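Side-chain contacts in putative prolyl-tRNA synthetase (Leishmania major, PDB 5XIL), which probably attaches proline to its cognate tRNA at the expense of ATP, as a class II aminoacyl-tRNA synthetase: residues Y116-Y119 with A120-R124; W165-A168 with E169-A172; E10-F13 with S14-Y17; K199-K202 with E203-A206. One frame throughout, in Å; residues are numbered along the deposited sequence.

Overall arrangement
All four contacts are local, each made within one unbroken run of chain, and they follow one another without nesting or crossing. First from the N terminus is contact 3, which starts helix 13-23. Contact 1 comes next and ends helix 111-122, where it meets the second subunit. In contact 2, strand 156-165 turns into helix 168-189; the centre of contact 2 lies about 17 Å from that of contact 1. Contact 4 shapes the loop between strands 195-198 and 210-218, facing the C-terminal zinc-bearing region. Contacts 1, 2 and 4 share the class II core, whereas contact 3 lies on the opposite side of the chain's centre from contacts 1 and 2.

Contact 1 (Y116-Y119 with A120-R124); sequences YPYY and AKWIR
Tyr118 and Trp122 pack one helical turn apart at the C-terminal end of helix 111-122 in the class II core. The tight part is the indole face: Tyr118 CB sits 3.7 Å from the centroid of the six-membered ring of Trp122, only 10° off its normal, a CH-pi contact. On the same face Tyr118 O lies 3.1 Å above the indole plane, near the rim, while also accepting from Trp122 N at 2.8 Å. With chi1 of -64°, Trp122 CG stands beside its own backbone N, which turns the broad ring back over the preceding turn. The two aromatic rings themselves meet at a slant, their planes 51° apart. Deeper in, the buried ring of Tyr119 brings CD1 to 4.1 Å from Trp122 CZ3, and its hydroxyl is bonded to His162 O.

The loose side carries Pro117 and Lys121, both exposed. Lys121 CD comes no nearer than 4.5 Å to Tyr118 CD2, and the long chain ends in a salt bridge with Glu28 of the second subunit. That same glutamate accepts from Trp122 NE1, so indole and ammonium serve the dimer interface together. Ile123 is the first residue to leave helical geometry; a branched apolar side chain suits its buried place among Leu129, Val131 and Ile243. Its CD1 lies 3.4 Å from Tyr119 O.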
loop_
_atom_site.group_PDB
_atom_site.type_symbol
_atom_site.label_atom_id
_atom_site.label_comp_id
_atom_site.label_asym_id
_atom_site.label_seq_id
_atom_site.Cartn_x
_atom_site.Cartn_y
_atom_site.Cartn_z
ATOM N N TYR A 116 -10.830 -4.247 20.215
ATOM C CA TYR A 116 -12.123 -3.884 20.734
ATOM C C TYR A 116 -12.076 -3.209 22.122
ATOM O O TYR A 116 -12.940 -2.360 22.420
ATOM C CB TYR A 116 -13.078 -5.061 20.650
ATOM C CG TYR A 116 -13.457 -5.453 19.205
ATOM C CD1 TYR A 116 -12.984 -4.728 18.076
ATOM C CD2 TYR A 116 -14.233 -6.588 18.948
ATOM C CE1 TYR A 116 -13.327 -5.119 16.772
ATOM C CE2 TYR A 116 -14.619 -6.946 17.643
ATOM C CZ TYR A 116 -14.160 -6.241 16.546
ATOM O OH TYR A 116 -14.511 -6.622 15.216
ATOM N N PRO A 117 -11.014 -3.461 22.888
ATOM C CA PRO A 117 -10.840 -2.615 24.096
ATOM C C PRO A 117 -10.624 -1.168 23.716
ATOM O O PRO A 117 -11.095 -0.272 24.422
ATOM C CB PRO A 117 -9.588 -3.213 24.772
ATOM C CG PRO A 117 -9.601 -4.661 24.362
ATOM C CD PRO A 117 -10.181 -4.682 22.948
ATOM N N TYR A 118 -9.874 -0.893 22.634
ATOM C CA TYR A 118 -9.720 0.461 22.207
ATOM C C TYR A 118 -11.001 1.058 21.687
ATOM O O TYR A 118 -11.244 2.263 21.907
ATOM C CB TYR A 118 -8.489 0.651 21.240
ATOM C CG TYR A 118 -7.224 0.487 22.025
ATOM C CD1 TYR A 118 -6.720 -0.769 22.311
ATOM C CD2 TYR A 118 -6.598 1.596 22.593
ATOM C CE1 TYR A 118 -5.604 -0.954 23.143
ATOM C CE2 TYR A 118 -5.457 1.444 23.396
ATOM C CZ TYR A 118 -4.960 0.151 23.677
ATOM O OH TYR A 118 -3.808 -0.029 24.484
ATOM N N TYR A 119 -11.812 0.271 20.982
ATOM C CA TYR A 119 -13.091 0.739 20.518
ATOM C C TYR A 119 -13.910 1.221 21.743
ATOM O O TYR A 119 -14.592 2.227 21.700
ATOM C CB TYR A 119 -13.849 -0.370 19.761
ATOM C CG TYR A 119 -13.438 -0.472 18.289
ATOM C CD1 TYR A 119 -12.095 -0.322 17.915
ATOM C CD2 TYR A 119 -14.373 -0.700 17.278
ATOM C CE1 TYR A 119 -11.705 -0.432 16.564
ATOM C CE2 TYR A 119 -13.982 -0.815 15.911
ATOM C CZ TYR A 119 -12.652 -0.658 15.592
ATOM O OH TYR A 119 -12.179 -0.702 14.301
ATOM N N ALA A 120 -13.873 0.443 22.804
ATOM C CA ALA A 120 -14.589 0.812 24.050
ATOM C C ALA A 120 -14.078 2.160 24.553
ATOM O O ALA A 120 -14.861 3.016 24.877
ATOM C CB ALA A 120 -14.429 -0.289 25.116
ATOM N N LYS A 121 -12.766 2.356 24.527
ATOM C CA LYS A 121 -12.142 3.578 24.972
ATOM C C LYS A 121 -12.483 4.785 24.078
ATOM O O LYS A 121 -12.897 5.841 24.554
ATOM C CB LYS A 121 -10.635 3.333 25.090
ATOM C CG LYS A 121 -9.929 4.511 25.679
ATOM C CD LYS A 121 -8.434 4.466 25.533
ATOM C CE LYS A 121 -7.843 5.855 25.838
ATOM N NZ LYS A 121 -6.687 5.710 26.768
ATOM N N TRP A 122 -12.424 4.597 22.770
ATOM C CA TRP A 122 -12.646 5.664 21.843
ATOM C C TRP A 122 -14.080 6.012 21.725
ATOM O O TRP A 122 -14.395 7.104 21.355
ATOM C CB TRP A 122 -12.117 5.293 20.449
ATOM C CG TRP A 122 -10.628 5.099 20.427
ATOM C CD1 TRP A 122 -9.715 5.788 21.154
ATOM C CD2 TRP A 122 -9.872 4.211 19.555
ATOM N NE1 TRP A 122 -8.436 5.348 20.846
ATOM C CE2 TRP A 122 -8.510 4.404 19.848
ATOM C CE3 TRP A 122 -10.231 3.244 18.586
ATOM C CZ2 TRP A 122 -7.475 3.693 19.176
ATOM C CZ3 TRP A 122 -9.207 2.526 17.937
ATOM C CH2 TRP A 122 -7.861 2.735 18.231
ATOM N N ILE A 123 -14.990 5.099 22.025
ATOM C CA ILE A 123 -16.392 5.459 21.853
ATOM C C ILE A 123 -16.900 5.966 23.219
ATOM O O ILE A 123 -17.337 5.189 24.057
ATOM C CB ILE A 123 -17.227 4.315 21.328
ATOM C CG1 ILE A 123 -16.841 3.948 19.901
ATOM C CG2 ILE A 123 -18.719 4.589 21.388
ATOM C CD1 ILE A 123 -17.194 2.506 19.515
ATOM N N ARG A 124 -16.855 7.283 23.381
ATOM C CA ARG A 124 -17.206 7.950 24.640
ATOM C C ARG A 124 -18.615 8.402 24.614
ATOM O O ARG A 124 -19.201 8.542 25.661
ATOM C CB ARG A 124 -16.285 9.157 24.903
ATOM C CG ARG A 124 -14.832 8.756 25.137
ATOM C CD ARG A 124 -13.863 9.872 24.752
ATOM N NE ARG A 124 -14.065 10.304 23.364
ATOM C CZ ARG A 124 -13.514 11.381 22.794
ATOM N NH1 ARG A 124 -12.675 12.169 23.479
ATOM N NH2 ARG A 124 -13.795 11.672 21.524
#

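Contact 2 (W165-A168 with E169-A172); sequences WAKA and EECA
With chi1 of -64°, Trp165 CG stands beside its own backbone N, and the indole is laid against Glu170 CB at the start of helix 168-189. Glu170 has the same first torsion and runs out straight beyond CG, chi2 172°, which carries its carboxylate back to the N-cap residue Lys167. There OE1 accepts from Lys167 N at 2.9 Å, with an N-H...O angle of 157° and the donor above the carboxylate plane. This is one half of a capping box; a lysine side chain has no acceptor with which to return the bond. Glutamate suits the third helical position because it has the reach for this bond, and its negative charge would be stabilised by the helix N terminus.

A water joins in, accepting from Ala166 N and donating to Glu170 OE1, 2.9 Å from the latter. The other carboxylate oxygen, OE2, makes a long salt bridge with Lys167 NZ at 3.8 Å, doubtful because Lys167 also has a second position.

The indole is the apolar wall of the turn. Trp165 CE3 lies 3.3 Å from Glu170 CB, and Cys171 CA sits over the five-membered ring, 4.0 Å from its centroid. Trp165 NE1 is bonded to Glu174, one helical turn beyond Glu170. Small residues fit the side toward the sheet, where Ala168 and Cys171 rest on Trp258 of strand 253-265. Cys171 CB reaches Trp165 CD1 at 3.8 Å.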
loop_
_atom_site.group_PDB
_atom_site.type_symbol
_atom_site.label_atom_id
_atom_site.label_comp_id
_atom_site.label_asym_id
_atom_site.label_seq_id
_atom_site.Cartn_x
_atom_site.Cartn_y
_atom_site.Cartn_z
ATOM N N TRP A 165 -21.141 1.097 14.382
ATOM C CA TRP A 165 -22.092 2.115 13.998
ATOM C C TRP A 165 -23.138 2.289 15.142
ATOM O O TRP A 165 -23.402 1.362 15.856
ATOM C CB TRP A 165 -22.861 1.684 12.755
ATOM C CG TRP A 165 -22.041 1.516 11.530
ATOM C CD1 TRP A 165 -21.293 0.429 11.166
ATOM C CD2 TRP A 165 -21.879 2.493 10.502
ATOM N NE1 TRP A 165 -20.673 0.695 9.944
ATOM C CE2 TRP A 165 -21.022 1.943 9.521
ATOM C CE3 TRP A 165 -22.409 3.771 10.297
ATOM C CZ2 TRP A 165 -20.694 2.638 8.327
ATOM C CZ3 TRP A 165 -22.031 4.483 9.157
ATOM C CH2 TRP A 165 -21.170 3.914 8.195
ATOM N N ALA A 166 -23.804 3.429 15.158
ATOM C CA ALA A 166 -24.948 3.699 16.058
ATOM C C ALA A 166 -26.200 2.860 15.776
ATOM O O ALA A 166 -26.807 2.366 16.731
ATOM C CB ALA A 166 -25.280 5.218 16.067
ATOM N N LYS A 167 -26.552 2.683 14.496
ATOM C CA LYS A 167 -27.752 1.950 14.083
ATOM C C LYS A 167 -27.460 0.655 13.330
ATOM O O LYS A 167 -26.530 0.566 12.561
ATOM C CB LYS A 167 -28.679 2.781 13.173
ATOM C CG LYS A 167 -29.174 4.104 13.750
ATOM C CD LYS A 167 -30.547 4.508 13.190
ATOM C CE LYS A 167 -30.646 4.466 11.673
ATOM N NZ LYS A 167 -29.855 5.549 11.025
ATOM N N ALA A 168 -28.357 -0.302 13.486
ATOM C CA ALA A 168 -28.271 -1.587 12.798
ATOM C C ALA A 168 -28.292 -1.451 11.292
ATOM O O ALA A 168 -27.599 -2.154 10.582
ATOM C CB ALA A 168 -29.422 -2.473 13.219
ATOM N N GLU A 169 -29.141 -0.562 10.795
ATOM C CA GLU A 169 -29.264 -0.371 9.353
ATOM C C GLU A 169 -27.960 0.045 8.695
ATOM O O GLU A 169 -27.653 -0.357 7.549
ATOM C CB GLU A 169 -30.336 0.658 9.078
ATOM C CG GLU A 169 -31.707 0.131 9.482
ATOM C CD GLU A 169 -32.061 0.328 10.976
ATOM O OE1 GLU A 169 -31.228 0.823 11.803
ATOM O OE2 GLU A 169 -33.208 -0.054 11.334
ATOM N N GLU A 170 -27.227 0.905 9.376
ATOM C CA GLU A 170 -25.993 1.416 8.880
ATOM C C GLU A 170 -24.968 0.290 8.732
ATOM O O GLU A 170 -24.230 0.217 7.729
ATOM C CB GLU A 170 -25.421 2.418 9.856
ATOM C CG GLU A 170 -26.353 3.658 9.979
ATOM C CD GLU A 170 -25.932 4.610 11.098
ATOM O OE1 GLU A 170 -25.480 4.211 12.235
ATOM O OE2 GLU A 170 -26.025 5.800 10.792
ATOM N N CYS A 171 -24.909 -0.519 9.778
ATOM C CA CYS A 171 -23.957 -1.619 9.875
ATOM C C CYS A 171 -24.256 -2.646 8.750
ATOM O O CYS A 171 -23.354 -2.992 7.996
ATOM C CB CYS A 171 -24.063 -2.222 11.255
ATOM S SG CYS A 171 -22.991 -3.656 11.554
ATOM N N ALA A 172 -25.533 -3.029 8.593
ATOM C CA ALA A 172 -25.973 -3.976 7.563
ATOM C C ALA A 172 -25.700 -3.490 6.178
ATOM O O ALA A 172 -25.308 -4.285 5.288
ATOM C CB ALA A 172 -27.452 -4.316 7.671
HETATM O O HOH W 1 -23.176 5.570 13.364
#

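Contact 3 (E10-F13 with S14-Y17); sequences EENF and SAWY. With ACT (acetate ion), chain D.
The rings of Phe13 and Trp16 run alongside each other with almost parallel planes, 11° apart, but are displaced until only their rims meet. The centroid of the phenyl ring is 5.3 Å from that of the six-membered indole ring, and Phe13 CE1 comes to 3.5 Å from Trp16 CE3. Phe13 O lies in the indole plane, at its edge. Arg9 makes a cation-pi contact with the indole, whose NE1 is bonded to Asp278 O. Phe13 and Tyr17 both rest on Met274 of helix 267-276, so these two side chains seat the new helix on its neighbour.

Helix 13-23 begins here with Asn12 as its N-cap. Its chi1 of -172° puts CG on the far side from its own backbone N, letting OD1 accept from Ala15 N at 3.3 Å. The bond is straight at nitrogen, yet the donor stands well above the amide plane instead of on a lone pair. Asparagine suits the place because its short side chain supplies an acceptor to a backbone N-H of the first turn, and the small Ala15 CB fits against its amide.

An acetate ion, which probably came with the crystallisation solution, lies beside this first turn. Ser14 OG donates to its O atom at 3.1 Å, and Tyr512 OH bonds it too. Its CH3 is 3.6 Å from Phe13 CE2 and equally close to Tyr17 CB. The chemistry thus matches both halves of the ion: two hydroxyls bind the carboxylate, and apolar carbons face the methyl.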
loop_
_atom_site.group_PDB
_atom_site.type_symbol
_atom_site.label_atom_id
_atom_site.label_comp_id
_atom_site.label_asym_id
_atom_site.label_seq_id
_atom_site.Cartn_x
_atom_site.Cartn_y
_atom_site.Cartn_z
ATOM N N GLU A 10 -6.393 -31.605 -15.385
ATOM C CA GLU A 10 -7.469 -32.649 -15.321
ATOM C C GLU A 10 -6.955 -33.949 -14.760
ATOM O O GLU A 10 -7.759 -34.807 -14.354
ATOM C CB GLU A 10 -8.062 -32.920 -16.720
ATOM C CG GLU A 10 -8.765 -31.730 -17.389
ATOM C CD GLU A 10 -7.836 -30.700 -18.064
ATOM O OE1 GLU A 10 -6.631 -30.967 -18.259
ATOM O OE2 GLU A 10 -8.330 -29.573 -18.382
ATOM N N GLU A 11 -5.628 -34.079 -14.661
ATOM C CA GLU A 11 -5.014 -35.332 -14.259
ATOM C C GLU A 11 -4.349 -35.339 -12.942
ATOM O O GLU A 11 -4.473 -36.320 -12.226
ATOM C CB GLU A 11 -4.014 -35.802 -15.301
ATOM C CG GLU A 11 -4.672 -36.035 -16.634
ATOM C CD GLU A 11 -5.803 -37.035 -16.571
ATOM O OE1 GLU A 11 -5.659 -38.062 -15.885
ATOM O OE2 GLU A 11 -6.824 -36.811 -17.239
ATOM N N ASN A 12 -3.647 -34.261 -12.591
ATOM C CA ASN A 12 -3.041 -34.147 -11.300
ATOM C C ASN A 12 -2.932 -32.665 -10.910
ATOM O O ASN A 12 -1.932 -32.034 -11.116
ATOM C CB ASN A 12 -1.656 -34.731 -11.272
ATOM C CG ASN A 12 -1.117 -34.786 -9.884
ATOM O OD1 ASN A 12 -1.539 -34.031 -8.986
ATOM N ND2 ASN A 12 -0.140 -35.650 -9.684
ATOM N N PHE A 13 -3.995 -32.149 -10.348
ATOM C CA PHE A 13 -4.100 -30.699 -10.144
ATOM C C PHE A 13 -3.100 -30.140 -9.188
ATOM O O PHE A 13 -2.537 -29.096 -9.432
ATOM C CB PHE A 13 -5.519 -30.393 -9.693
ATOM C CG PHE A 13 -5.861 -28.928 -9.684
ATOM C CD1 PHE A 13 -5.789 -28.191 -10.836
ATOM C CD2 PHE A 13 -6.286 -28.313 -8.518
ATOM C CE1 PHE A 13 -6.133 -26.875 -10.882
ATOM C CE2 PHE A 13 -6.599 -26.989 -8.545
ATOM C CZ PHE A 13 -6.550 -26.265 -9.719
ATOM N N SER A 14 -2.830 -30.832 -8.087
ATOM C CA SER A 14 -1.790 -30.367 -7.175
ATOM C C SER A 14 -0.403 -30.219 -7.785
ATOM O O SER A 14 0.298 -29.270 -7.459
ATOM C CB SER A 14 -1.635 -31.298 -6.000
ATOM O OG SER A 14 -2.833 -31.277 -5.339
ATOM N N ALA A 15 0.017 -31.174 -8.586
ATOM C CA ALA A 15 1.305 -31.100 -9.228
ATOM C C ALA A 15 1.325 -30.031 -10.334
ATOM O O ALA A 15 2.314 -29.361 -10.541
ATOM C CB ALA A 15 1.687 -32.451 -9.829
ATOM N N TRP A 16 0.220 -29.902 -11.055
ATOM C CA TRP A 16 0.088 -28.850 -12.023
ATOM C C TRP A 16 0.299 -27.480 -11.341
ATOM O O TRP A 16 1.070 -26.662 -11.822
ATOM C CB TRP A 16 -1.294 -28.911 -12.630
ATOM C CG TRP A 16 -1.582 -27.735 -13.476
ATOM C CD1 TRP A 16 -1.269 -27.594 -14.793
ATOM C CD2 TRP A 16 -2.276 -26.542 -13.097
ATOM N NE1 TRP A 16 -1.694 -26.394 -15.268
ATOM C CE2 TRP A 16 -2.287 -25.696 -14.248
ATOM C CE3 TRP A 16 -2.872 -26.107 -11.926
ATOM C CZ2 TRP A 16 -2.885 -24.417 -14.251
ATOM C CZ3 TRP A 16 -3.455 -24.845 -11.917
ATOM C CH2 TRP A 16 -3.433 -24.000 -13.081
ATOM N N TYR A 17 -0.381 -27.281 -10.218
ATOM C CA TYR A 17 -0.400 -25.950 -9.574
ATOM C C TYR A 17 1.016 -25.637 -9.092
ATOM O O TYR A 17 1.516 -24.540 -9.309
ATOM C CB TYR A 17 -1.330 -26.018 -8.392
ATOM C CG TYR A 17 -1.499 -24.740 -7.611
ATOM C CD1 TYR A 17 -2.230 -23.702 -8.115
ATOM C CD2 TYR A 17 -0.994 -24.615 -6.342
ATOM C CE1 TYR A 17 -2.386 -22.542 -7.392
ATOM C CE2 TYR A 17 -1.163 -23.465 -5.599
ATOM C CZ TYR A 17 -1.867 -22.427 -6.154
ATOM O OH TYR A 17 -2.030 -21.301 -5.380
HETATM C C ACT D . -4.248 -27.914 -4.957
HETATM O O ACT D . -3.252 -28.346 -4.393
HETATM O OXT ACT D . -5.451 -28.215 -4.683
HETATM C CH3 ACT D . -3.956 -26.952 -6.072
#

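Contact 4 (K199-K202 with E203-A206); sequences KTEK and EKFA
Thr200 and Glu203 close a beta turn in the loop between strands 195-198 and 210-218. Glu201 and Lys202, both with helical backbone angles, occupy its corners, and Thr200 O receives two weak bonds, from Glu203 N at 2.9 Å and from Lys204 N at 3.0 Å. Threonine adds a third tie: its chi1 of 66° turns OG1 in over the main chain, where it accepts from Glu203 N at 3.2 Å. OG1 is also bonded to Glu444, on helix 441-455 of the zinc-bearing region.

Glu201 and Lys204 run alongside each other. In the conformers described, Lys204 NZ meets Glu201 OE1 on its syn side at 3.0 Å, a salt bridge doubtful in detail because both side chains have a second position. Lys204 NZ also donates to Asp209 O, and a magnesium ion lies about 3 Å from the nearest atom of the Lys204 side chain. On the other flank the aliphatic part of Lys199 passes Glu203, CD being 4.1 Å from Glu203 CB.

Lys199, just before the turn, pairs with Glu215 on strand 210-218, and Glu203 with Lys475 on strand 475-480; these two ionic ties probably fix the turn between those strands.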
loop_
_atom_site.group_PDB
_atom_site.type_symbol
_atom_site.label_atom_id
_atom_site.label_comp_id
_atom_site.label_asym_id
_atom_site.label_seq_id
_atom_site.Cartn_x
_atom_site.Cartn_y
_atom_site.Cartn_z
ATOM N N LYS A 199 -23.893 -16.994 4.372
ATOM C CA LYS A 199 -23.573 -18.246 4.946
ATOM C C LYS A 199 -24.783 -18.782 5.744
ATOM O O LYS A 199 -25.598 -17.996 6.265
ATOM C CB LYS A 199 -22.354 -18.185 5.846
ATOM C CG LYS A 199 -21.041 -17.862 5.150
ATOM C CD LYS A 199 -20.564 -19.001 4.293
ATOM C CE LYS A 199 -19.063 -18.864 4.091
ATOM N NZ LYS A 199 -18.562 -19.889 3.143
ATOM N N THR A 200 -24.945 -20.101 5.766
ATOM C CA THR A 200 -25.909 -20.682 6.743
ATOM C C THR A 200 -25.492 -20.386 8.182
ATOM O O THR A 200 -24.299 -20.078 8.509
ATOM C CB THR A 200 -26.031 -22.219 6.576
ATOM O OG1 THR A 200 -24.785 -22.822 6.931
ATOM C CG2 THR A 200 -26.426 -22.579 5.164
ATOM N N GLU A 201 -26.438 -20.569 9.098
ATOM C CA GLU A 201 -26.099 -20.517 10.549
ATOM C C GLU A 201 -24.906 -21.354 10.912
ATOM O O GLU A 201 -24.008 -20.916 11.653
ATOM C CB GLU A 201 -27.314 -20.948 11.397
ATOM C CG GLU A 201 -28.361 -19.888 11.551
ATOM C CD GLU A 201 -27.899 -18.683 12.358
ATOM O OE1 GLU A 201 -27.271 -18.810 13.428
ATOM O OE2 GLU A 201 -28.224 -17.571 11.924
ATOM N N LYS A 202 -24.845 -22.578 10.381
ATOM C CA LYS A 202 -23.734 -23.485 10.676
ATOM C C LYS A 202 -22.384 -22.902 10.170
ATOM O O LYS A 202 -21.350 -23.026 10.771
ATOM C CB LYS A 202 -23.981 -24.866 9.966
ATOM C CG LYS A 202 -22.860 -25.889 10.192
ATOM C CD LYS A 202 -23.197 -27.241 9.562
ATOM C CE LYS A 202 -22.143 -28.334 9.812
ATOM N NZ LYS A 202 -22.425 -29.767 9.283
ATOM N N GLU A 203 -22.405 -22.248 9.036
ATOM C CA GLU A 203 -21.134 -21.850 8.405
ATOM C C GLU A 203 -20.691 -20.407 8.642
ATOM O O GLU A 203 -19.632 -20.006 8.205
ATOM C CB GLU A 203 -21.232 -22.086 6.875
ATOM C CG GLU A 203 -21.358 -23.555 6.533
ATOM C CD GLU A 203 -20.094 -24.354 6.745
ATOM O OE1 GLU A 203 -18.981 -23.830 6.564
ATOM O OE2 GLU A 203 -20.244 -25.557 6.967
ATOM N N LYS A 204 -21.480 -19.631 9.339
ATOM C CA LYS A 204 -21.093 -18.267 9.634
ATOM C C LYS A 204 -19.946 -18.149 10.618
ATOM O O LYS A 204 -19.573 -19.105 11.310
ATOM C CB LYS A 204 -22.270 -17.492 10.158
ATOM C CG LYS A 204 -22.642 -17.842 11.579
ATOM C CD LYS A 204 -23.913 -17.108 11.950
ATOM C CE LYS A 204 -24.064 -16.976 13.465
ATOM N NZ LYS A 204 -25.430 -16.444 13.816
ATOM N N PHE A 205 -19.421 -16.960 10.696
ATOM C CA PHE A 205 -18.438 -16.643 11.730
ATOM C C PHE A 205 -19.147 -16.669 13.074
ATOM O O PHE A 205 -20.152 -15.950 13.295
ATOM C CB PHE A 205 -17.850 -15.277 11.487
ATOM C CG PHE A 205 -16.954 -14.793 12.610
ATOM C CD1 PHE A 205 -16.022 -15.653 13.221
ATOM C CD2 PHE A 205 -17.096 -13.534 13.115
ATOM C CE1 PHE A 205 -15.214 -15.214 14.284
ATOM C CE2 PHE A 205 -16.269 -13.079 14.136
ATOM C CZ PHE A 205 -15.353 -13.917 14.748
ATOM N N ALA A 206 -18.609 -17.502 13.953
ATOM C CA ALA A 206 -19.261 -17.903 15.215
ATOM C C ALA A 206 -19.574 -16.687 16.075
ATOM O O ALA A 206 -20.678 -16.590 16.593
ATOM C CB ALA A 206 -18.359 -18.886 15.993
HETATM O O HOH W 2 -19.398 -22.451 3.646
HETATM O O HOH W 3 -19.988 -20.925 13.105
#